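Local structure of putative adenylate cyclase (Vibrio parahaemolyticus, 2ACA) at residues A[12-17]-A[138-143]; A[51-56]-A[104-109]; A[121-126]-A[150-155]. The protein is of unproven function but, as a CYTH-domain protein and putative adenylate cyclase, probably binds nucleotide or another triphosphate-bearing substrate. All coordinates share one frame; numbering follows the deposited sequence.

Contact 1. Residues A[12-17]-A[138-143]; sequences EVELKY and EFAIMT. With PO4 (phosphate ion), chain C.
K16 and E138 form a non-hydrogen-bonded pair of two antiparallel strands, their side chains lying alongside and pointing the same way. NZ of K16 meets OE2 of E138 at 3.4 Å, a salt bridge whose hydrogen bond is weak, and gives another weak hydrogen bond to O2 of a phosphate ion at 3.2 Å. The lysine chain starts with CG anti to the backbone N (chi1 -172°) and then bends at its last two torsions, which brings the ammonium to both the carboxylate and the phosphate. E14 stands on the same face, its extended chain crossing that of E138, although the very close approach of the two carboxylates is doubtful in the model. Next to it CB of E14 rests on CB of A140 at 3.7 Å, and beyond that E12 touches the selenomethionine M142, both side chains poorly ordered.

Paired backbone bonds fix this register: L15 N to F139 O is 2.9 Å, F139 N returns to L15 O, and V13 and I141 exchange a second pair. The other face is apolar: V13 presses on I141 through their CG2 atoms, the Y17 and F139 rings stand with planes 86° apart, and helix 152-162 packs on this side. E12, E14 and K16 match the ExExK signature of CYTH proteins, so the mixed acidic and basic face is consistent with a site for triphosphate and metal ions, here holding phosphate probably from the crystallisation liquor.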
loop_
_atom_site.group_PDB
_atom_site.type_symbol
_atom_site.label_atom_id
_atom_site.label_comp_id
_atom_site.label_asym_id
_atom_site.label_seq_id
_atom_site.Cartn_x
_atom_site.Cartn_y
_atom_site.Cartn_z
ATOM N N GLU A 12 -3.806 16.097 -10.432
ATOM C CA GLU A 12 -4.454 16.923 -9.426
ATOM C C GLU A 12 -4.052 18.392 -9.478
ATOM O O GLU A 12 -2.908 18.732 -9.180
ATOM C CB GLU A 12 -4.108 16.350 -8.047
ATOM C CG GLU A 12 -4.639 17.125 -6.851
ATOM C CD GLU A 12 -4.040 16.651 -5.534
ATOM O OE1 GLU A 12 -4.568 17.019 -4.460
ATOM O OE2 GLU A 12 -3.032 15.914 -5.561
ATOM N N VAL A 13 -4.980 19.261 -9.871
ATOM C CA VAL A 13 -4.688 20.687 -9.884
ATOM C C VAL A 13 -5.107 21.153 -8.497
ATOM O O VAL A 13 -6.196 20.815 -8.021
ATOM C CB VAL A 13 -5.494 21.453 -10.961
ATOM C CG1 VAL A 13 -5.029 21.048 -12.345
ATOM C CG2 VAL A 13 -6.970 21.171 -10.813
ATOM N N GLU A 14 -4.241 21.923 -7.849
ATOM C CA GLU A 14 -4.504 22.390 -6.497
ATOM C C GLU A 14 -3.966 23.792 -6.269
ATOM O O GLU A 14 -2.853 24.107 -6.675
ATOM C CB GLU A 14 -3.839 21.430 -5.508
ATOM C CG GLU A 14 -4.067 21.719 -4.043
ATOM C CD GLU A 14 -3.183 20.859 -3.163
ATOM O OE1 GLU A 14 -3.533 20.635 -1.982
ATOM O OE2 GLU A 14 -2.125 20.407 -3.651
ATOM N N LEU A 15 -4.771 24.630 -5.624
ATOM C CA LEU A 15 -4.368 25.995 -5.305
ATOM C C LEU A 15 -4.384 26.121 -3.795
ATOM O O LEU A 15 -5.384 25.800 -3.158
ATOM C CB LEU A 15 -5.339 27.015 -5.906
ATOM C CG LEU A 15 -5.243 27.270 -7.409
ATOM C CD1 LEU A 15 -5.421 25.971 -8.165
ATOM C CD2 LEU A 15 -6.306 28.270 -7.828
ATOM N N LYS A 16 -3.283 26.591 -3.223
ATOM C CA LYS A 16 -3.200 26.735 -1.782
ATOM C C LYS A 16 -3.336 28.193 -1.388
ATOM O O LYS A 16 -2.777 29.079 -2.032
ATOM C CB LYS A 16 -1.867 26.202 -1.256
ATOM C CG LYS A 16 -1.784 26.145 0.276
ATOM C CD LYS A 16 -0.337 26.054 0.764
ATOM C CE LYS A 16 0.464 25.000 0.007
ATOM N NZ LYS A 16 0.348 23.630 0.567
ATOM N N TYR A 17 -4.079 28.437 -0.319
ATOM C CA TYR A 17 -4.276 29.791 0.159
ATOM C C TYR A 17 -4.052 29.883 1.650
ATOM O O TYR A 17 -4.154 28.895 2.376
ATOM C CB TYR A 17 -5.691 30.291 -0.136
ATOM C CG TYR A 17 -6.029 30.456 -1.595
ATOM C CD1 TYR A 17 -6.478 29.378 -2.350
ATOM C CD2 TYR A 17 -5.910 31.697 -2.227
ATOM C CE1 TYR A 17 -6.803 29.529 -3.694
ATOM C CE2 TYR A 17 -6.233 31.855 -3.571
ATOM C CZ TYR A 17 -6.680 30.770 -4.297
ATOM O OH TYR A 17 -7.025 30.924 -5.622
ATOM N N GLU A 138 -6.843 24.627 0.782
ATOM C CA GLU A 138 -6.494 24.066 -0.512
ATOM C C GLU A 138 -7.767 23.761 -1.271
ATOM O O GLU A 138 -8.721 23.243 -0.700
ATOM C CB GLU A 138 -5.688 22.772 -0.356
ATOM C CG GLU A 138 -4.474 22.889 0.541
ATOM C CD GLU A 138 -3.640 21.616 0.568
ATOM O OE1 GLU A 138 -4.221 20.519 0.701
ATOM O OE2 GLU A 138 -2.399 21.713 0.464
ATOM N N PHE A 139 -7.775 24.100 -2.556
ATOM C CA PHE A 139 -8.911 23.839 -3.421
ATOM C C PHE A 139 -8.347 22.979 -4.529
ATOM O O PHE A 139 -7.316 23.318 -5.109
ATOM C CB PHE A 139 -9.474 25.148 -3.983
ATOM C CG PHE A 139 -10.037 26.056 -2.931
ATOM C CD1 PHE A 139 -9.196 26.797 -2.115
ATOM C CD2 PHE A 139 -11.409 26.131 -2.718
ATOM C CE1 PHE A 139 -9.713 27.603 -1.094
ATOM C CE2 PHE A 139 -11.933 26.934 -1.701
ATOM C CZ PHE A 139 -11.080 27.669 -0.889
ATOM N N ALA A 140 -8.998 21.863 -4.829
ATOM C CA ALA A 140 -8.468 20.989 -5.862
ATOM C C ALA A 140 -9.477 20.030 -6.478
ATOM O O ALA A 140 -10.599 19.879 -5.997
ATOM C CB ALA A 140 -7.287 20.190 -5.296
ATOM N N ILE A 141 -9.041 19.379 -7.549
ATOM C CA ILE A 141 -9.840 18.401 -8.265
ATOM C C ILE A 141 -8.870 17.482 -8.990
ATOM O O ILE A 141 -7.971 17.958 -9.684
ATOM C CB ILE A 141 -10.761 19.075 -9.307
ATOM C CG1 ILE A 141 -11.356 18.022 -10.243
ATOM C CG2 ILE A 141 -9.982 20.101 -10.110
ATOM C CD1 ILE A 141 -12.233 17.005 -9.547
HETATM N N MSE A 142 -9.022 16.175 -8.800
HETATM C CA MSE A 142 -8.166 15.208 -9.478
HETATM C C MSE A 142 -8.942 14.665 -10.671
HETATM O O MSE A 142 -10.107 14.278 -10.546
HETATM C CB MSE A 142 -7.783 14.060 -8.544
HETATM C CG MSE A 142 -6.868 14.466 -7.408
HETATM SE SE MSE A 142 -6.437 12.957 -6.299
HETATM C CE MSE A 142 -4.755 12.449 -7.090
ATOM N N THR A 143 -8.293 14.660 -11.828
ATOM C CA THR A 143 -8.908 14.175 -13.051
ATOM C C THR A 143 -7.915 13.320 -13.830
ATOM O O THR A 143 -6.726 13.290 -13.512
ATOM C CB THR A 143 -9.349 15.341 -13.948
ATOM O OG1 THR A 143 -10.000 14.825 -15.116
ATOM C CG2 THR A 143 -8.137 16.161 -14.371
HETATM P P PO4 C . 1.612 20.325 -0.610
HETATM O O1 PO4 C . 1.687 18.960 -1.190
HETATM O O2 PO4 C . 0.327 20.481 0.118
HETATM O O3 PO4 C . 1.691 21.331 -1.700
HETATM O O4 PO4 C . 2.746 20.529 0.330
#

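Contact 2. Residues A[51-56]-A[104-109]; sequences PQRTLT and GYEVIQ
R53, the N-cap residue of the short helix 54-57, lays its guanidinium against I108 at a classic beta bulge, where I108 and Q109 both face F47 of the adjoining strand. This is close packing: CG2 of I108 sits over one face of the guanidinium, nearer its margin than its centre, and comes within 3.4 Å of NE. A bend at the second torsion of the arginine (chi2 -67°) folds the guanidinium back over I108.

The buried part lies further in, where CD1 of L55 reaches CE1 of Y105 at 3.6 Å. L62 of strand 61-68 touches both side chains, and M103 of the second subunit packs on Y105, so this apolar patch extends to the dimer contact.

Toward solvent the fit is looser. T56 brings OG1 only to 4.1 Å from CD1 of I108, and that hydroxyl has its hydrogen-bonding partner in D49. CD of P51 lies 3.7 Å from the carbonyl O of G104, the positive-phi residue of the Schellman motif that ends helix 93-102.

A salt bridge spans this outer side. E106 carries CG between its backbone N and carbonyl carbon (chi1 55°), and its chain extends from there to the arginine. NH1 of R53 donates to OE2 of E106 at 3.1 Å, along a bent path that meets the oxygen from above the carboxylate plane.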
loop_
_atom_site.group_PDB
_atom_site.type_symbol
_atom_site.label_atom_id
_atom_site.label_comp_id
_atom_site.label_asym_id
_atom_site.label_seq_id
_atom_site.Cartn_x
_atom_site.Cartn_y
_atom_site.Cartn_z
ATOM N N PRO A 51 19.307 7.444 0.698
ATOM C CA PRO A 51 20.398 8.204 1.316
ATOM C C PRO A 51 20.877 9.392 0.475
ATOM O O PRO A 51 21.097 10.477 1.012
ATOM C CB PRO A 51 21.479 7.147 1.514
ATOM C CG PRO A 51 20.666 5.915 1.804
ATOM C CD PRO A 51 19.594 5.998 0.735
ATOM N N GLN A 52 21.032 9.207 -0.834
ATOM C CA GLN A 52 21.488 10.316 -1.670
ATOM C C GLN A 52 20.355 11.255 -2.081
ATOM O O GLN A 52 20.557 12.168 -2.881
ATOM C CB GLN A 52 22.231 9.816 -2.918
ATOM C CG GLN A 52 21.435 8.897 -3.823
ATOM C CD GLN A 52 21.680 7.437 -3.516
ATOM O OE1 GLN A 52 22.800 6.945 -3.651
ATOM N NE2 GLN A 52 20.635 6.735 -3.096
ATOM N N ARG A 53 19.165 11.026 -1.528
ATOM C CA ARG A 53 18.008 11.873 -1.809
ATOM C C ARG A 53 17.631 11.879 -3.284
ATOM O O ARG A 53 17.334 12.926 -3.863
ATOM C CB ARG A 53 18.299 13.301 -1.334
ATOM C CG ARG A 53 18.598 13.402 0.157
ATOM C CD ARG A 53 17.363 13.075 0.983
ATOM N NE ARG A 53 17.573 13.269 2.417
ATOM C CZ ARG A 53 18.202 12.410 3.215
ATOM N NH1 ARG A 53 18.693 11.279 2.728
ATOM N NH2 ARG A 53 18.327 12.678 4.510
ATOM N N THR A 54 17.624 10.687 -3.872
ATOM C CA THR A 54 17.305 10.480 -5.284
ATOM C C THR A 54 15.936 11.004 -5.731
ATOM O O THR A 54 15.819 11.649 -6.778
ATOM C CB THR A 54 17.421 8.982 -5.611
ATOM O OG1 THR A 54 18.766 8.567 -5.348
ATOM C CG2 THR A 54 17.063 8.698 -7.069
ATOM N N LEU A 55 14.902 10.715 -4.953
ATOM C CA LEU A 55 13.573 11.188 -5.287
ATOM C C LEU A 55 13.504 12.724 -5.270
ATOM O O LEU A 55 12.886 13.335 -6.143
ATOM C CB LEU A 55 12.555 10.602 -4.312
ATOM C CG LEU A 55 12.410 9.083 -4.435
ATOM C CD1 LEU A 55 11.481 8.569 -3.359
ATOM C CD2 LEU A 55 11.886 8.736 -5.819
ATOM N N THR A 56 14.149 13.342 -4.286
ATOM C CA THR A 56 14.138 14.794 -4.181
ATOM C C THR A 56 14.863 15.457 -5.358
ATOM O O THR A 56 14.434 16.498 -5.845
ATOM C CB THR A 56 14.771 15.257 -2.849
ATOM O OG1 THR A 56 14.083 14.634 -1.757
ATOM C CG2 THR A 56 14.641 16.767 -2.690
ATOM N N GLY A 104 15.216 0.337 1.339
ATOM C CA GLY A 104 16.304 1.295 1.295
ATOM C C GLY A 104 15.929 2.748 1.521
ATOM O O GLY A 104 16.772 3.629 1.379
ATOM N N TYR A 105 14.675 3.009 1.870
ATOM C CA TYR A 105 14.227 4.381 2.103
ATOM C C TYR A 105 14.298 4.778 3.577
ATOM O O TYR A 105 14.225 3.929 4.457
ATOM C CB TYR A 105 12.789 4.545 1.606
ATOM C CG TYR A 105 12.660 4.468 0.102
ATOM C CD1 TYR A 105 12.953 5.572 -0.695
ATOM C CD2 TYR A 105 12.269 3.281 -0.526
ATOM C CE1 TYR A 105 12.859 5.506 -2.090
ATOM C CE2 TYR A 105 12.173 3.199 -1.921
ATOM C CZ TYR A 105 12.468 4.319 -2.696
ATOM O OH TYR A 105 12.359 4.269 -4.071
ATOM N N GLU A 106 14.439 6.076 3.833
ATOM C CA GLU A 106 14.496 6.592 5.198
ATOM C C GLU A 106 13.649 7.865 5.345
ATOM O O GLU A 106 13.517 8.644 4.403
ATOM C CB GLU A 106 15.946 6.894 5.598
ATOM C CG GLU A 106 16.677 7.826 4.650
ATOM C CD GLU A 106 18.117 8.082 5.078
ATOM O OE1 GLU A 106 18.805 7.119 5.483
ATOM O OE2 GLU A 106 18.565 9.242 5.000
ATOM N N VAL A 107 13.074 8.062 6.528
ATOM C CA VAL A 107 12.261 9.243 6.784
ATOM C C VAL A 107 13.150 10.479 6.715
ATOM O O VAL A 107 14.086 10.618 7.493
ATOM C CB VAL A 107 11.612 9.205 8.187
ATOM C CG1 VAL A 107 10.742 10.438 8.382
ATOM C CG2 VAL A 107 10.766 7.944 8.346
ATOM N N ILE A 108 12.878 11.370 5.775
ATOM C CA ILE A 108 13.681 12.572 5.676
ATOM C C ILE A 108 12.906 13.717 6.301
ATOM O O ILE A 108 13.379 14.849 6.362
ATOM C CB ILE A 108 14.006 12.899 4.216
ATOM C CG1 ILE A 108 12.717 13.200 3.447
ATOM C CG2 ILE A 108 14.747 11.720 3.590
ATOM C CD1 ILE A 108 12.931 13.526 1.993
ATOM N N GLN A 109 11.708 13.409 6.782
ATOM C CA GLN A 109 10.853 14.421 7.387
ATOM C C GLN A 109 9.513 13.846 7.834
ATOM O O GLN A 109 8.937 12.966 7.173
ATOM C CB GLN A 109 10.627 15.559 6.387
ATOM C CG GLN A 109 9.583 16.574 6.793
ATOM C CD GLN A 109 9.439 17.686 5.770
ATOM O OE1 GLN A 109 10.252 18.615 5.718
ATOM N NE2 GLN A 109 8.407 17.589 4.936
#

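Contact 3. Residues A[121-126]-A[150-155]; sequences GEFHIT and ARYRER
Helix-on-sheet packing brings F123, at the start of strand 123-130, against Y152 and R155 near the start of the C-terminal helix 152-162. The phenyl ring is the centre of the contact. Its CE1 meets CD1 of Y152 at 3.9 Å, with the tyrosine atom near the plane of the phenylalanine, at its edge.

R155 approaches the same ring differently. Its chain bends at chi3 and runs roughly perpendicular to F123, and the guanidinium stands nearly upright against the ring, the planes 83° apart. The phenyl edge therefore points into a guanidinium face: CZ of F123 lies 3.3 Å above that plane, displaced from its centre, while NE of R155 lies in the ring plane. CD of R155 adds an aliphatic touch, 3.4 Å from CE2 of F123.

E122 leans over this group from the strand side. With CG set between backbone N and carbonyl carbon (chi1 64°), that atom sits over the centre of one F123 face. The carboxylate comes near both helix residues without a hydrogen bond to either. OE2 of E122 is 4.1 Å from NH2 of R155, well out of the guanidinium plane, which allows a charge attraction but no directed bond.

I141 of strand 134-143 touches E122, F123 and Y152, and V13 also touches the tyrosine. A helix laid on the apolar outer side of a strongly curved antiparallel sheet, leaving the charged face inward, is consistent with the tunnel fold of CYTH proteins.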
loop_
_atom_site.group_PDB
_atom_site.type_symbol
_atom_site.label_atom_id
_atom_site.label_comp_id
_atom_site.label_asym_id
_atom_site.label_seq_id
_atom_site.Cartn_x
_atom_site.Cartn_y
_atom_site.Cartn_z
ATOM N N GLY A 121 -19.377 19.528 -4.946
ATOM C CA GLY A 121 -19.395 19.043 -6.309
ATOM C C GLY A 121 -18.296 18.002 -6.379
ATOM O O GLY A 121 -18.257 17.086 -5.559
ATOM N N GLU A 122 -17.397 18.143 -7.345
ATOM C CA GLU A 122 -16.290 17.206 -7.488
ATOM C C GLU A 122 -15.017 17.869 -6.973
ATOM O O GLU A 122 -13.938 17.274 -6.987
ATOM C CB GLU A 122 -16.108 16.814 -8.957
ATOM C CG GLU A 122 -15.704 17.961 -9.870
ATOM C CD GLU A 122 -15.578 17.529 -11.314
ATOM O OE1 GLU A 122 -14.819 16.573 -11.585
ATOM O OE2 GLU A 122 -16.235 18.143 -12.184
ATOM N N PHE A 123 -15.153 19.109 -6.516
ATOM C CA PHE A 123 -14.017 19.860 -6.001
ATOM C C PHE A 123 -13.842 19.642 -4.505
ATOM O O PHE A 123 -14.823 19.522 -3.769
ATOM C CB PHE A 123 -14.205 21.346 -6.299
ATOM C CG PHE A 123 -14.292 21.654 -7.762
ATOM C CD1 PHE A 123 -13.208 21.417 -8.602
ATOM C CD2 PHE A 123 -15.468 22.153 -8.309
ATOM C CE1 PHE A 123 -13.296 21.670 -9.968
ATOM C CE2 PHE A 123 -15.569 22.409 -9.673
ATOM C CZ PHE A 123 -14.480 22.167 -10.505
ATOM N N HIS A 124 -12.588 19.595 -4.064
ATOM C CA HIS A 124 -12.271 19.381 -2.658
ATOM C C HIS A 124 -11.809 20.665 -1.985
ATOM O O HIS A 124 -11.091 21.461 -2.583
ATOM C CB HIS A 124 -11.159 18.338 -2.516
ATOM C CG HIS A 124 -11.463 17.027 -3.171
ATOM N ND1 HIS A 124 -12.529 16.238 -2.802
ATOM C CD2 HIS A 124 -10.830 16.361 -4.168
ATOM C CE1 HIS A 124 -12.544 15.144 -3.542
ATOM N NE2 HIS A 124 -11.524 15.194 -4.380
ATOM N N ILE A 125 -12.226 20.868 -0.742
ATOM C CA ILE A 125 -11.807 22.039 0.004
ATOM C C ILE A 125 -11.108 21.548 1.258
ATOM O O ILE A 125 -11.711 20.845 2.063
ATOM C CB ILE A 125 -12.994 22.916 0.438
ATOM C CG1 ILE A 125 -13.746 23.446 -0.786
ATOM C CG2 ILE A 125 -12.483 24.060 1.303
ATOM C CD1 ILE A 125 -14.871 24.411 -0.436
ATOM N N THR A 126 -9.840 21.908 1.419
ATOM C CA THR A 126 -9.064 21.498 2.587
ATOM C C THR A 126 -8.731 22.686 3.490
ATOM O O THR A 126 -8.232 23.713 3.033
ATOM C CB THR A 126 -7.739 20.802 2.156
ATOM O OG1 THR A 126 -8.047 19.619 1.412
ATOM C CG2 THR A 126 -6.905 20.399 3.372
ATOM N N ALA A 150 -6.516 23.319 -17.399
ATOM C CA ALA A 150 -6.305 24.750 -17.296
ATOM C C ALA A 150 -7.670 25.348 -17.004
ATOM O O ALA A 150 -7.784 26.456 -16.470
ATOM C CB ALA A 150 -5.738 25.298 -18.593
ATOM N N ARG A 151 -8.707 24.590 -17.347
ATOM C CA ARG A 151 -10.069 25.037 -17.114
ATOM C C ARG A 151 -10.520 24.665 -15.701
ATOM O O ARG A 151 -11.347 25.362 -15.115
ATOM C CB ARG A 151 -11.025 24.460 -18.171
ATOM C CG ARG A 151 -11.021 22.940 -18.311
ATOM C CD ARG A 151 -12.209 22.468 -19.158
ATOM N NE ARG A 151 -12.071 22.766 -20.582
ATOM C CZ ARG A 151 -11.749 21.859 -21.500
ATOM N NH1 ARG A 151 -11.534 20.605 -21.130
ATOM N NH2 ARG A 151 -11.658 22.191 -22.783
ATOM N N TYR A 152 -9.985 23.574 -15.153
ATOM C CA TYR A 152 -10.325 23.193 -13.784
ATOM C C TYR A 152 -9.638 24.228 -12.892
ATOM O O TYR A 152 -10.220 24.728 -11.928
ATOM C CB TYR A 152 -9.801 21.790 -13.440
ATOM C CG TYR A 152 -10.691 20.639 -13.872
ATOM C CD1 TYR A 152 -12.045 20.610 -13.534
ATOM C CD2 TYR A 152 -10.173 19.565 -14.596
ATOM C CE1 TYR A 152 -12.859 19.539 -13.907
ATOM C CE2 TYR A 152 -10.976 18.491 -14.976
ATOM C CZ TYR A 152 -12.316 18.485 -14.627
ATOM O OH TYR A 152 -13.112 17.421 -14.989
ATOM N N ARG A 153 -8.390 24.543 -13.241
ATOM C CA ARG A 153 -7.575 25.521 -12.521
ATOM C C ARG A 153 -8.336 26.830 -12.389
ATOM O O ARG A 153 -8.087 27.616 -11.476
ATOM C CB ARG A 153 -6.261 25.753 -13.283
ATOM C CG ARG A 153 -5.507 27.043 -12.961
ATOM C CD ARG A 153 -4.993 27.086 -11.532
ATOM N NE ARG A 153 -4.034 28.169 -11.310
ATOM C CZ ARG A 153 -4.279 29.459 -11.537
ATOM N NH1 ARG A 153 -5.459 29.846 -12.001
ATOM N NH2 ARG A 153 -3.345 30.371 -11.295
ATOM N N GLU A 154 -9.275 27.045 -13.303
ATOM C CA GLU A 154 -10.073 28.259 -13.323
ATOM C C GLU A 154 -11.301 28.157 -12.435
ATOM O O GLU A 154 -11.559 29.052 -11.627
ATOM C CB GLU A 154 -10.483 28.576 -14.762
ATOM C CG GLU A 154 -9.298 28.860 -15.670
ATOM C CD GLU A 154 -9.686 28.972 -17.128
ATOM O OE1 GLU A 154 -8.783 29.187 -17.964
ATOM O OE2 GLU A 154 -10.889 28.841 -17.440
ATOM N N ARG A 155 -12.063 27.075 -12.574
ATOM C CA ARG A 155 -13.243 26.924 -11.738
ATOM C C ARG A 155 -12.749 26.819 -10.302
ATOM O O ARG A 155 -13.481 27.126 -9.361
ATOM C CB ARG A 155 -14.053 25.683 -12.121
ATOM C CG ARG A 155 -15.558 25.946 -12.103
ATOM C CD ARG A 155 -16.385 24.676 -12.015
ATOM N NE ARG A 155 -16.067 23.718 -13.068
ATOM C CZ ARG A 155 -16.706 22.565 -13.242
ATOM N NH1 ARG A 155 -17.702 22.226 -12.433
ATOM N NH2 ARG A 155 -16.343 21.747 -14.220
#

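How the contacts relate
Contacts 1 and 3 adjoin, with centres about 6 Å apart, and share one wall of the curved sheet: strand 134-143 pairs with 11-19 in contact 1 and with 123-130, the strand of contact 3. Contact 1 lies nearest the core and splits its chemistry by face, charged on one side and apolar on the other; contact 3 continues the apolar side beneath helix 152-162. Contact 2, across the chain centre, is the most peripheral, with several exposed residues, and ties a short helix to the start of strand 106-120 near the subunit interface. Regular backbone pairing holds contact 1, whereas side chains carry the others: a salt bridge in contact 2, packing with a distant charge pair and no hydrogen bond in contact 3.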